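PDB 4JA0: phosphoribosylaminoimidazole carboxylase from Bombyx mori, which probably catalyses two steps of purine biosynthesis, as a bifunctional enzyme that joins an AIR carboxylase to a SAICAR synthetase. Local coordinates for residues A[118-123]-A[222-227]; A[164-169]-A[412-417]; A[271-276]-A[280-285]. All blocks are in the same frame, centred on the assembly; numbering follows the deposited sequence.

Interaction 1: A[118-123]-A[222-227]; sequences VPEGFR and GDKRLM
E120 and K224 meet at the surface through a single salt bridge, carboxylate to ammonium, and nothing else of the two loops touches. K224 NZ lies 2.7 Å from E120 OE1 and approaches on that oxygen's syn side, the one facing OE2. The same nitrogen is 3.0 Å from E120 OE2, but that second bond is weak, so the grip is lopsided. OE1 also hydrogen-bonds T108 OG1, so it has two partners. Both side chains leave the backbone with CG trans to N (chi1 -173° for E120, 178° for K224) and run out extended, crossing at about a right angle where their ends meet. Were E120 shortened to an alanine, the ammonium of K224 would probably lose its carboxylate mate and T108 OG1 the oxygen it bonds. E120 is presented by a type II turn, closed by F122 N to P119 O at 3.2 Å, in which G121 takes the positive phi that suits glycine. On the other side K224 opens a short 3-10 segment, where D223 O accepts L226 N at 2.9 Å and K224 O accepts M227 N. Around the pair, G121 is tied by its backbone to A107, K224 lies against W219 of strand 216-220, and M227 reaches both W219 and helix 231-235; 118-123 lies in the connection between helix 110-114 and strand 123-132.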
ATOM      1  N   VAL A 118      33.553 -48.722   1.157  1.00  6.60           N
ATOM      2  CA  VAL A 118      32.652 -48.105   0.199  1.00  5.23           C
ATOM      3  C   VAL A 118      32.508 -49.024  -1.005  1.00  8.41           C
ATOM      4  O   VAL A 118      33.497 -49.304  -1.685  1.00 23.50           O
ATOM      5  CB  VAL A 118      33.241 -46.782  -0.304  1.00  7.17           C
ATOM      6  CG1 VAL A 118      32.318 -46.125  -1.339  1.00  7.08           C
ATOM      7  CG2 VAL A 118      33.535 -45.864   0.872  1.00  8.86           C
ATOM      8  N   PRO A 119      31.286 -49.514  -1.269  1.00 12.96           N
ATOM      9  CA  PRO A 119      31.072 -50.482  -2.357  1.00  5.26           C
ATOM     10  C   PRO A 119      31.045 -49.855  -3.742  1.00  7.62           C
ATOM     11  O   PRO A 119      30.699 -48.675  -3.896  1.00  9.12           O
ATOM     12  CB  PRO A 119      29.703 -51.075  -2.026  1.00  1.53           C
ATOM     13  CG  PRO A 119      28.997 -49.996  -1.303  1.00  9.94           C
ATOM     14  CD  PRO A 119      30.051 -49.261  -0.505  1.00 13.34           C
ATOM     15  N   GLU A 120      31.433 -50.642  -4.742  1.00 11.48           N
ATOM     16  CA  GLU A 120      31.389 -50.197  -6.128  1.00 11.60           C
ATOM     17  C   GLU A 120      29.959 -49.813  -6.467  1.00 14.27           C
ATOM     18  O   GLU A 120      29.021 -50.530  -6.111  1.00 14.82           O
ATOM     19  CB  GLU A 120      31.881 -51.286  -7.086  1.00  8.29           C
ATOM     20  CG  GLU A 120      32.010 -50.791  -8.537  1.00 15.96           C
ATOM     21  CD  GLU A 120      32.603 -51.824  -9.492  1.00 29.07           C
ATOM     22  OE1 GLU A 120      33.687 -51.549 -10.056  1.00 15.86           O
ATOM     23  OE2 GLU A 120      31.985 -52.900  -9.677  1.00 44.67           O
ATOM     24  N   GLY A 121      29.792 -48.656  -7.104  1.00 11.89           N
ATOM     25  CA  GLY A 121      28.483 -48.180  -7.514  1.00  2.93           C
ATOM     26  C   GLY A 121      27.867 -47.182  -6.548  1.00  6.33           C
ATOM     27  O   GLY A 121      26.794 -46.650  -6.836  1.00  9.08           O
ATOM     28  N   PHE A 122      28.545 -46.910  -5.427  1.00  7.39           N
ATOM     29  CA  PHE A 122      28.102 -45.889  -4.475  1.00  4.68           C
ATOM     30  C   PHE A 122      28.057 -44.531  -5.139  1.00  7.22           C
ATOM     31  O   PHE A 122      29.075 -44.064  -5.667  1.00  5.53           O
ATOM     32  CB  PHE A 122      29.028 -45.823  -3.267  1.00  6.33           C
ATOM     33  CG  PHE A 122      28.689 -44.722  -2.298  1.00  5.10           C
ATOM     34  CD1 PHE A 122      27.896 -44.973  -1.186  1.00 10.64           C
ATOM     35  CD2 PHE A 122      29.171 -43.434  -2.487  1.00  9.61           C
ATOM     36  CE1 PHE A 122      27.585 -43.960  -0.273  1.00  3.76           C
ATOM     37  CE2 PHE A 122      28.859 -42.417  -1.586  1.00  8.11           C
ATOM     38  CZ  PHE A 122      28.075 -42.689  -0.473  1.00  2.94           C
ATOM     39  N   ARG A 123      26.894 -43.878  -5.066  1.00  8.53           N
ATOM     40  CA  ARG A 123      26.638 -42.684  -5.877  1.00  6.87           C
ATOM     41  C   ARG A 123      27.040 -41.373  -5.189  1.00  5.18           C
ATOM     42  O   ARG A 123      26.735 -41.129  -4.024  1.00 10.31           O
ATOM     43  CB  ARG A 123      25.171 -42.650  -6.323  1.00  4.35           C
ATOM     44  CG  ARG A 123      24.800 -43.821  -7.226  1.00  5.38           C
ATOM     45  CD  ARG A 123      23.484 -43.617  -7.929  1.00  5.07           C
ATOM     46  NE  ARG A 123      23.630 -42.657  -9.020  1.00  8.60           N
ATOM     47  CZ  ARG A 123      24.031 -42.967 -10.248  1.00  6.02           C
ATOM     48  NH1 ARG A 123      24.315 -44.223 -10.561  1.00 10.67           N
ATOM     49  NH2 ARG A 123      24.133 -42.019 -11.167  1.00  5.58           N
ATOM     50  N   GLY A 222      24.492 -48.393 -18.147  1.00  6.22           N
ATOM     51  CA  GLY A 222      24.950 -48.346 -16.773  1.00 13.70           C
ATOM     52  C   GLY A 222      25.506 -49.692 -16.351  1.00 23.50           C
ATOM     53  O   GLY A 222      25.668 -49.964 -15.154  1.00 24.49           O
ATOM     54  N   ASP A 223      25.820 -50.525 -17.346  1.00  9.48           N
ATOM     55  CA  ASP A 223      26.339 -51.862 -17.108  1.00 10.99           C
ATOM     56  C   ASP A 223      27.850 -51.825 -17.208  1.00  5.91           C
ATOM     57  O   ASP A 223      28.408 -51.664 -18.298  1.00  5.91           O
ATOM     58  CB  ASP A 223      25.746 -52.857 -18.113  1.00 10.25           C
ATOM     59  CG  ASP A 223      26.051 -54.305 -17.763  1.00 17.83           C
ATOM     60  OD1 ASP A 223      26.557 -54.574 -16.650  1.00 17.19           O
ATOM     61  OD2 ASP A 223      25.786 -55.182 -18.614  1.00 59.70           O
ATOM     62  N   LYS A 224      28.496 -51.989 -16.057  1.00  7.71           N
ATOM     63  CA  LYS A 224      29.957 -51.959 -15.938  1.00 15.96           C
ATOM     64  C   LYS A 224      30.577 -52.983 -16.866  1.00 15.23           C
ATOM     65  O   LYS A 224      31.623 -52.746 -17.493  1.00  7.21           O
ATOM     66  CB  LYS A 224      30.365 -52.253 -14.486  1.00  3.74           C
ATOM     67  CG  LYS A 224      31.854 -52.280 -14.266  1.00 12.17           C
ATOM     68  CD  LYS A 224      32.241 -52.804 -12.891  1.00 14.76           C
ATOM     69  CE  LYS A 224      33.757 -52.976 -12.801  1.00  7.57           C
ATOM     70  NZ  LYS A 224      34.155 -53.728 -11.576  1.00 40.93           N
ATOM     71  N   ARG A 225      29.847 -54.086 -17.002  1.00 15.34           N
ATOM     72  CA  ARG A 225      30.226 -55.249 -17.794  1.00 14.05           C
ATOM     73  C   ARG A 225      30.320 -54.917 -19.297  1.00 12.78           C
ATOM     74  O   ARG A 225      30.955 -55.643 -20.062  1.00 17.84           O
ATOM     75  CB  ARG A 225      29.203 -56.356 -17.523  1.00  4.92           C
ATOM     76  CG  ARG A 225      29.564 -57.704 -18.026  1.00 22.15           C
ATOM     77  CD  ARG A 225      28.433 -58.686 -17.759  1.00 70.15           C
ATOM     78  NE  ARG A 225      27.959 -58.629 -16.376  1.00 19.75           N
ATOM     79  CZ  ARG A 225      26.682 -58.500 -16.031  1.00 50.18           C
ATOM     80  NH1 ARG A 225      25.742 -58.399 -16.964  1.00 40.90           N
ATOM     81  NH2 ARG A 225      26.345 -58.466 -14.749  1.00 91.36           N
ATOM     82  N   LEU A 226      29.667 -53.833 -19.716  1.00 17.42           N
ATOM     83  CA  LEU A 226      29.721 -53.395 -21.110  1.00 10.82           C
ATOM     84  C   LEU A 226      30.679 -52.216 -21.338  1.00 13.40           C
ATOM     85  O   LEU A 226      30.630 -51.591 -22.407  1.00  7.73           O
ATOM     86  CB  LEU A 226      28.324 -53.011 -21.604  1.00 12.25           C
ATOM     87  CG  LEU A 226      27.298 -54.145 -21.662  1.00 14.94           C
ATOM     88  CD1 LEU A 226      25.893 -53.628 -21.951  1.00  8.60           C
ATOM     89  CD2 LEU A 226      27.725 -55.148 -22.700  1.00  2.91           C
ATOM     90  N   MET A 227      31.543 -51.929 -20.353  1.00 11.27           N
ATOM     91  CA  MET A 227      32.467 -50.779 -20.417  1.00  6.04           C
ATOM     92  C   MET A 227      33.196 -50.642 -21.758  1.00 12.01           C
ATOM     93  O   MET A 227      33.568 -51.632 -22.381  1.00 30.07           O
ATOM     94  CB  MET A 227      33.476 -50.818 -19.263  1.00  7.35           C
ATOM     95  CG  MET A 227      34.381 -52.047 -19.199  1.00 18.28           C
ATOM     96  SD  MET A 227      35.616 -52.008 -17.850  1.00 37.16           S
ATOM     97  CE  MET A 227      34.652 -51.459 -16.437  1.00 23.80           C
TER

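Interaction 2: A[164-169]-A[412-417]; sequences EVDYMR and SLRQAD
D166 and R414 join two helices, 162-183 of the SAICAR synthetase part and the C-terminal 396-420, through an interhelical salt bridge that belongs to a small network of charges. The two side chains cross at about a right angle. Their flat ends are steeply turned as well, the carboxylate and guanidinium planes lying 74° apart, so this is not the coplanar, two-oxygen pairing of carboxylate and arginine. Instead one oxygen, D166 OD2, sits at the guanidinium edge, near its plane, and faces both terminal nitrogens. In the model R414 NH1 is aimed at D166 OD2, but the separation is so short that length and angle alike are doubtful at this resolution. R414 gets there by a bend at chi2 (-132°), beyond which the chain stretches toward helix 162-183; D166, with CG trans to its carbonyl carbon, points its carboxylate back at it. Other acids share the arginine: D163 OD1 pairs with NH1, and E309 of a neighbouring subunit with NH2, so the positive charge is probably balanced by three carboxylates across a subunit boundary. R169, one turn on from D166, approaches OD1, but that pair is too close in the model and its place is doubtful; its own NE pairs with E145. The bond from R414 NH2 to D166 OD2, at 3.1 Å and strongly bent, is the weak one.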
ATOM      1  N   GLU A 164      41.243 -19.475  -7.841  1.00  7.24           N
ATOM      2  CA  GLU A 164      41.519 -20.220  -9.059  1.00  3.33           C
ATOM      3  C   GLU A 164      41.178 -21.693  -8.876  1.00  3.40           C
ATOM      4  O   GLU A 164      40.593 -22.317  -9.753  1.00  2.79           O
ATOM      5  CB  GLU A 164      42.976 -20.041  -9.458  1.00  2.59           C
ATOM      6  CG  GLU A 164      43.280 -18.665 -10.039  1.00  7.31           C
ATOM      7  CD  GLU A 164      43.222 -17.532  -9.002  1.00 18.75           C
ATOM      8  OE1 GLU A 164      42.870 -16.392  -9.397  1.00 16.76           O
ATOM      9  OE2 GLU A 164      43.525 -17.777  -7.805  1.00 10.66           O
ATOM     10  N   VAL A 165      41.513 -22.244  -7.721  1.00  3.09           N
ATOM     11  CA  VAL A 165      41.122 -23.612  -7.417  1.00  4.16           C
ATOM     12  C   VAL A 165      39.603 -23.756  -7.316  1.00  5.14           C
ATOM     13  O   VAL A 165      39.049 -24.758  -7.782  1.00  4.96           O
ATOM     14  CB  VAL A 165      41.822 -24.120  -6.142  1.00  5.39           C
ATOM     15  CG1 VAL A 165      41.163 -25.392  -5.608  1.00  1.66           C
ATOM     16  CG2 VAL A 165      43.313 -24.330  -6.431  1.00  2.69           C
ATOM     17  N   ASP A 166      38.931 -22.750  -6.751  1.00  5.20           N
ATOM     18  CA  ASP A 166      37.468 -22.763  -6.680  1.00  4.24           C
ATOM     19  C   ASP A 166      36.890 -22.864  -8.085  1.00  3.81           C
ATOM     20  O   ASP A 166      36.068 -23.737  -8.353  1.00  2.48           O
ATOM     21  CB  ASP A 166      36.912 -21.515  -5.972  1.00  8.15           C
ATOM     22  CG  ASP A 166      37.101 -21.553  -4.439  1.00 17.57           C
ATOM     23  OD1 ASP A 166      37.201 -22.667  -3.866  1.00 16.33           O
ATOM     24  OD2 ASP A 166      37.176 -20.459  -3.810  1.00 13.76           O
ATOM     25  N   TYR A 167      37.373 -22.024  -8.992  1.00  2.79           N
ATOM     26  CA  TYR A 167      36.898 -22.032 -10.371  1.00  1.73           C
ATOM     27  C   TYR A 167      37.069 -23.398 -11.061  1.00  4.58           C
ATOM     28  O   TYR A 167      36.158 -23.874 -11.751  1.00  1.60           O
ATOM     29  CB  TYR A 167      37.616 -20.958 -11.183  1.00  1.28           C
ATOM     30  CG  TYR A 167      37.262 -20.981 -12.638  1.00  2.13           C
ATOM     31  CD1 TYR A 167      36.117 -20.366 -13.087  1.00  2.72           C
ATOM     32  CD2 TYR A 167      38.058 -21.643 -13.559  1.00  2.34           C
ATOM     33  CE1 TYR A 167      35.774 -20.387 -14.426  1.00  8.43           C
ATOM     34  CE2 TYR A 167      37.725 -21.676 -14.907  1.00  3.97           C
ATOM     35  CZ  TYR A 167      36.577 -21.042 -15.333  1.00  7.79           C
ATOM     36  OH  TYR A 167      36.214 -21.049 -16.664  1.00 10.36           O
ATOM     37  N   MET A 168      38.243 -24.009 -10.881  1.00  8.51           N
ATOM     38  CA  MET A 168      38.565 -25.291 -11.516  1.00  1.73           C
ATOM     39  C   MET A 168      37.774 -26.458 -10.916  1.00  1.89           C
ATOM     40  O   MET A 168      37.440 -27.409 -11.616  1.00  1.00           O
ATOM     41  CB  MET A 168      40.068 -25.552 -11.481  1.00  0.41           C
ATOM     42  CG  MET A 168      40.846 -24.680 -12.459  1.00  1.41           C
ATOM     43  SD  MET A 168      42.637 -24.969 -12.489  1.00  5.05           S
ATOM     44  CE  MET A 168      43.199 -24.107 -11.019  1.00  1.23           C
ATOM     45  N   ARG A 169      37.469 -26.388  -9.624  1.00  1.46           N
ATOM     46  CA  ARG A 169      36.622 -27.405  -9.040  1.00  1.38           C
ATOM     47  C   ARG A 169      35.267 -27.269  -9.648  1.00  2.47           C
ATOM     48  O   ARG A 169      34.694 -28.240 -10.118  1.00  2.35           O
ATOM     49  CB  ARG A 169      36.489 -27.256  -7.537  1.00  0.87           C
ATOM     50  CG  ARG A 169      35.624 -28.331  -6.879  1.00  0.00           C
ATOM     51  CD  ARG A 169      34.857 -27.798  -5.668  1.00  3.09           C
ATOM     52  NE  ARG A 169      35.628 -26.771  -4.955  1.00  7.55           N
ATOM     53  CZ  ARG A 169      35.288 -25.485  -4.885  1.00  3.11           C
ATOM     54  NH1 ARG A 169      34.160 -25.059  -5.430  1.00  8.60           N
ATOM     55  NH2 ARG A 169      36.059 -24.627  -4.241  1.00 11.30           N
ATOM     56  N   SER A 412      32.589 -13.778 -11.724  1.00  5.10           N
ATOM     57  CA  SER A 412      32.627 -12.322 -11.869  1.00  8.69           C
ATOM     58  C   SER A 412      32.539 -11.580 -10.543  1.00  5.33           C
ATOM     59  O   SER A 412      33.113 -10.507 -10.408  1.00  9.59           O
ATOM     60  CB  SER A 412      31.514 -11.850 -12.798  1.00  3.28           C
ATOM     61  OG  SER A 412      30.235 -12.061 -12.218  1.00 75.46           O
ATOM     62  N   LEU A 413      31.796 -12.136  -9.589  1.00  4.45           N
ATOM     63  CA  LEU A 413      31.688 -11.564  -8.245  1.00  5.05           C
ATOM     64  C   LEU A 413      33.028 -11.513  -7.560  1.00 11.42           C
ATOM     65  O   LEU A 413      33.326 -10.564  -6.833  1.00 12.40           O
ATOM     66  CB  LEU A 413      30.754 -12.387  -7.372  1.00  2.82           C
ATOM     67  CG  LEU A 413      29.273 -12.134  -7.550  1.00  5.48           C
ATOM     68  CD1 LEU A 413      28.497 -13.060  -6.644  1.00  5.78           C
ATOM     69  CD2 LEU A 413      28.999 -10.686  -7.236  1.00  4.11           C
ATOM     70  N   ARG A 414      33.819 -12.559  -7.756  1.00  4.05           N
ATOM     71  CA  ARG A 414      35.144 -12.605  -7.162  1.00  3.62           C
ATOM     72  C   ARG A 414      36.036 -11.561  -7.805  1.00  4.08           C
ATOM     73  O   ARG A 414      36.827 -10.938  -7.105  1.00  9.09           O
ATOM     74  CB  ARG A 414      35.754 -13.999  -7.275  1.00  4.12           C
ATOM     75  CG  ARG A 414      34.839 -15.074  -6.743  1.00  5.33           C
ATOM     76  CD  ARG A 414      35.560 -15.989  -5.817  1.00  4.98           C
ATOM     77  NE  ARG A 414      34.761 -17.176  -5.507  1.00 17.75           N
ATOM     78  CZ  ARG A 414      35.264 -18.291  -4.979  1.00 17.96           C
ATOM     79  NH1 ARG A 414      36.572 -18.374  -4.722  1.00 10.75           N
ATOM     80  NH2 ARG A 414      34.469 -19.326  -4.734  1.00 16.00           N
ATOM     81  N   GLN A 415      35.889 -11.329  -9.112  1.00  5.78           N
ATOM     82  CA  GLN A 415      36.662 -10.267  -9.746  1.00  6.47           C
ATOM     83  C   GLN A 415      36.307  -8.938  -9.067  1.00 10.89           C
ATOM     84  O   GLN A 415      37.193  -8.203  -8.622  1.00 11.27           O
ATOM     85  CB  GLN A 415      36.374 -10.191 -11.256  1.00 15.48           C
ATOM     86  CG  GLN A 415      36.695 -11.446 -12.078  1.00 42.50           C
ATOM     87  CD  GLN A 415      38.160 -11.869 -11.996  1.00 84.06           C
ATOM     88  OE1 GLN A 415      39.056 -11.034 -11.846  1.00 75.15           O
ATOM     89  NE2 GLN A 415      38.408 -13.173 -12.106  1.00 69.05           N
ATOM     90  N   ALA A 416      35.013  -8.692  -8.890  1.00  5.55           N
ATOM     91  CA  ALA A 416      34.557  -7.480  -8.224  1.00  4.72           C
ATOM     92  C   ALA A 416      34.966  -7.415  -6.749  1.00  4.13           C
ATOM     93  O   ALA A 416      35.316  -6.344  -6.254  1.00  2.57           O
ATOM     94  CB  ALA A 416      33.035  -7.344  -8.357  1.00  4.64           C
ATOM     95  N   ASP A 417      34.918  -8.550  -6.053  1.00  3.76           N
ATOM     96  CA  ASP A 417      35.286  -8.571  -4.642  1.00  5.68           C
ATOM     97  C   ASP A 417      36.756  -8.187  -4.524  1.00 10.48           C
ATOM     98  O   ASP A 417      37.132  -7.398  -3.641  1.00  4.90           O
ATOM     99  CB  ASP A 417      35.042  -9.939  -3.984  1.00  3.83           C
ATOM    100  CG  ASP A 417      35.389  -9.946  -2.470  1.00 13.78           C
ATOM    101  OD1 ASP A 417      36.385 -10.592  -2.067  1.00 16.15           O
ATOM    102  OD2 ASP A 417      34.698  -9.263  -1.678  1.00  4.31           O
TER

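Interaction 3: A[271-276]-A[280-285]; sequences VFMGSP and EHCQKI
C282 SG is packed against by two strand residues, M273 and V271. M273 SD lies 3.6 Å from C282 SG, and M273 CB is almost as near, at 3.7 Å from that same sulfur. V271 adds a methyl, CG1 standing 4.0 Å from C282 SG. These are van der Waals contacts among buried side chains, sulfur against sulfur and carbon. C282 presents its sulfur to the strand with SG trans to the carbonyl carbon (chi1 -65°). M273 has the less common first torsion, 58°, with CG wedged between the backbone N and the carbonyl carbon, and then bends at its last torsion. One turn further along the helix, I285 meets the other methyl of V271, CG2 to CG2 at 4.4 Å. Strand segment 271-273 and helix segment 280-285 run almost exactly opposite ways, 171° between their directions, with their axes 9.8 Å apart at closest approach. They belong to the first strand and the helix of a beta-alpha-beta crossover, strand 267-273, helix 279-291, strand 296-300, in the parallel sheet of the AIR carboxylase part. Within that sheet strand 267-273 is an inner one: V271 and M273 bond by their backbones to strand 296-300, while F272 bonds to strand 323-329 and its side chain leaves the backbone on the side away from the helix. V271 and I285 also touch I327, and I285 reaches P380 at the start of helix 380-391. In relatives of the PurE family the loop after this strand contributes to the nucleotide site, and here S275 OG takes the N-H of A277 within it. M273 packs on L420 and P276 on A416 of a neighbouring subunit.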
ATOM      1  N   VAL A 271       6.755 -14.625 -27.635  1.00  1.48           N
ATOM      2  CA  VAL A 271       6.391 -13.522 -26.762  1.00  2.72           C
ATOM      3  C   VAL A 271       5.230 -12.735 -27.361  1.00  2.87           C
ATOM      4  O   VAL A 271       5.379 -12.122 -28.409  1.00  4.28           O
ATOM      5  CB  VAL A 271       7.576 -12.578 -26.541  1.00  2.83           C
ATOM      6  CG1 VAL A 271       7.233 -11.563 -25.473  1.00  3.08           C
ATOM      7  CG2 VAL A 271       8.802 -13.365 -26.115  1.00  0.64           C
ATOM      8  N   PHE A 272       4.073 -12.743 -26.707  1.00  5.43           N
ATOM      9  CA  PHE A 272       2.961 -11.898 -27.151  1.00  6.15           C
ATOM     10  C   PHE A 272       2.997 -10.588 -26.386  1.00  4.50           C
ATOM     11  O   PHE A 272       2.929 -10.600 -25.149  1.00 10.41           O
ATOM     12  CB  PHE A 272       1.606 -12.552 -26.860  1.00  9.00           C
ATOM     13  CG  PHE A 272       1.249 -13.682 -27.775  1.00 15.82           C
ATOM     14  CD1 PHE A 272       1.958 -13.918 -28.939  1.00 35.06           C
ATOM     15  CD2 PHE A 272       0.174 -14.501 -27.475  1.00 28.49           C
ATOM     16  CE1 PHE A 272       1.605 -14.970 -29.778  1.00 27.68           C
ATOM     17  CE2 PHE A 272      -0.174 -15.552 -28.301  1.00 24.27           C
ATOM     18  CZ  PHE A 272       0.540 -15.786 -29.453  1.00 10.74           C
ATOM     19  N   MET A 273       3.103  -9.463 -27.089  1.00  2.91           N
ATOM     20  CA  MET A 273       2.936  -8.172 -26.431  1.00  3.55           C
ATOM     21  C   MET A 273       1.583  -7.577 -26.839  1.00  6.00           C
ATOM     22  O   MET A 273       1.193  -7.642 -28.013  1.00  2.31           O
ATOM     23  CB  MET A 273       4.080  -7.221 -26.773  1.00  1.29           C
ATOM     24  CG  MET A 273       4.190  -7.009 -28.238  1.00  5.51           C
ATOM     25  SD  MET A 273       5.815  -6.596 -28.863  1.00 13.95           S
ATOM     26  CE  MET A 273       5.804  -4.868 -28.494  1.00 13.22           C
ATOM     27  N   GLY A 274       0.870  -7.005 -25.869  1.00  9.53           N
ATOM     28  CA  GLY A 274      -0.450  -6.428 -26.107  1.00  3.35           C
ATOM     29  C   GLY A 274      -0.449  -5.126 -26.891  1.00  4.50           C
ATOM     30  O   GLY A 274      -1.468  -4.725 -27.454  1.00  8.02           O
ATOM     31  N   SER A 275       0.707  -4.468 -26.922  1.00  7.13           N
ATOM     32  CA  SER A 275       0.889  -3.209 -27.649  1.00  7.69           C
ATOM     33  C   SER A 275       2.307  -3.110 -28.207  1.00 10.17           C
ATOM     34  O   SER A 275       3.251  -3.575 -27.574  1.00  9.57           O
ATOM     35  CB  SER A 275       0.644  -2.016 -26.731  1.00  7.47           C
ATOM     36  OG  SER A 275       1.280  -0.858 -27.251  1.00 10.65           O
ATOM     37  N   PRO A 276       2.460  -2.508 -29.401  1.00  7.59           N
ATOM     38  CA  PRO A 276       3.799  -2.285 -29.974  1.00  3.33           C
ATOM     39  C   PRO A 276       4.701  -1.371 -29.127  1.00  6.84           C
ATOM     40  O   PRO A 276       5.902  -1.306 -29.377  1.00  3.50           O
ATOM     41  CB  PRO A 276       3.503  -1.630 -31.333  1.00  1.82           C
ATOM     42  CG  PRO A 276       2.090  -1.127 -31.232  1.00  1.38           C
ATOM     43  CD  PRO A 276       1.382  -2.078 -30.314  1.00  2.28           C
ATOM     44  N   GLU A 280      10.888  -2.647 -27.001  1.00 16.67           N
ATOM     45  CA  GLU A 280      12.208  -2.696 -26.396  1.00  8.50           C
ATOM     46  C   GLU A 280      12.253  -3.728 -25.261  1.00 11.17           C
ATOM     47  O   GLU A 280      13.239  -4.479 -25.130  1.00  5.76           O
ATOM     48  CB  GLU A 280      12.574  -1.311 -25.866  1.00 11.61           C
ATOM     49  CG  GLU A 280      13.145  -0.342 -26.900  1.00 26.67           C
ATOM     50  CD  GLU A 280      14.074   0.690 -26.266  1.00 75.84           C
ATOM     51  OE1 GLU A 280      14.168   0.722 -25.014  1.00 50.40           O
ATOM     52  OE2 GLU A 280      14.704   1.469 -27.015  1.00 73.09           O
ATOM     53  N   HIS A 281      11.176  -3.782 -24.470  1.00  4.42           N
ATOM     54  CA  HIS A 281      11.088  -4.743 -23.369  1.00  2.45           C
ATOM     55  C   HIS A 281      11.176  -6.160 -23.922  1.00  4.59           C
ATOM     56  O   HIS A 281      11.919  -6.982 -23.414  1.00  3.39           O
ATOM     57  CB  HIS A 281       9.783  -4.558 -22.594  1.00  1.75           C
ATOM     58  CG  HIS A 281       9.541  -5.596 -21.541  1.00  2.04           C
ATOM     59  ND1 HIS A 281      10.162  -5.575 -20.312  1.00  5.15           N
ATOM     60  CD2 HIS A 281       8.754  -6.698 -21.540  1.00  4.15           C
ATOM     61  CE1 HIS A 281       9.758  -6.609 -19.594  1.00  2.44           C
ATOM     62  NE2 HIS A 281       8.903  -7.307 -20.318  1.00  1.77           N
ATOM     63  N   CYS A 282      10.429  -6.427 -24.988  1.00  6.81           N
ATOM     64  CA  CYS A 282      10.406  -7.749 -25.599  1.00  8.94           C
ATOM     65  C   CYS A 282      11.728  -8.131 -26.247  1.00  3.78           C
ATOM     66  O   CYS A 282      12.142  -9.294 -26.219  1.00  4.12           O
ATOM     67  CB  CYS A 282       9.285  -7.815 -26.645  1.00 12.28           C
ATOM     68  SG  CYS A 282       7.642  -7.649 -25.922  1.00 12.25           S
ATOM     69  N   GLN A 283      12.376  -7.139 -26.842  1.00  4.76           N
ATOM     70  CA  GLN A 283      13.682  -7.332 -27.442  1.00  4.50           C
ATOM     71  C   GLN A 283      14.731  -7.671 -26.371  1.00  5.05           C
ATOM     72  O   GLN A 283      15.637  -8.456 -26.630  1.00  5.19           O
ATOM     73  CB  GLN A 283      14.068  -6.099 -28.263  1.00  3.69           C
ATOM     74  CG  GLN A 283      13.312  -6.015 -29.586  1.00  7.73           C
ATOM     75  CD  GLN A 283      13.574  -4.729 -30.359  1.00 13.29           C
ATOM     76  OE1 GLN A 283      13.393  -4.677 -31.587  1.00  9.79           O
ATOM     77  NE2 GLN A 283      13.999  -3.686 -29.648  1.00  9.84           N
ATOM     78  N   LYS A 284      14.576  -7.126 -25.162  1.00  2.94           N
ATOM     79  CA  LYS A 284      15.433  -7.518 -24.048  1.00  2.54           C
ATOM     80  C   LYS A 284      15.221  -8.974 -23.650  1.00  5.17           C
ATOM     81  O   LYS A 284      16.177  -9.648 -23.219  1.00 13.85           O
ATOM     82  CB  LYS A 284      15.216  -6.636 -22.816  1.00  2.84           C
ATOM     83  CG  LYS A 284      15.877  -5.283 -22.882  1.00  3.13           C
ATOM     84  CD  LYS A 284      15.742  -4.581 -21.534  1.00  1.74           C
ATOM     85  CE  LYS A 284      16.361  -3.193 -21.559  1.00 18.60           C
ATOM     86  NZ  LYS A 284      16.572  -2.630 -20.186  1.00 43.12           N
ATOM     87  N   ILE A 285      13.979  -9.444 -23.741  1.00  2.22           N
ATOM     88  CA  ILE A 285      13.693 -10.845 -23.486  1.00  2.93           C
ATOM     89  C   ILE A 285      14.302 -11.649 -24.597  1.00  5.71           C
ATOM     90  O   ILE A 285      15.029 -12.611 -24.349  1.00  4.27           O
ATOM     91  CB  ILE A 285      12.189 -11.154 -23.448  1.00  3.50           C
ATOM     92  CG1 ILE A 285      11.507 -10.313 -22.365  1.00  2.58           C
ATOM     93  CG2 ILE A 285      11.964 -12.645 -23.201  1.00  0.97           C
ATOM     94  CD1 ILE A 285      10.043 -10.538 -22.254  1.00  2.00           C
TER

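Overall arrangement
Interaction 1 belongs to the SAICAR synthetase part and interaction 3 to the AIR carboxylase part, on opposite sides of the chain's centre, with their own centres about 50 Å apart. Interaction 2 bridges the parts, since the chain's last helix returns to a helix of the first; its centre is about 34 Å from that of interaction 1 and about 35 Å from that of interaction 3, which is nested in the loop it closes. Between subunits interactions 2 and 3 meet: A416 packs on P276 of another copy. That proline lies in the loop after strand 267-273, which probably corresponds to one contributing to the nucleotide site in PurE relatives.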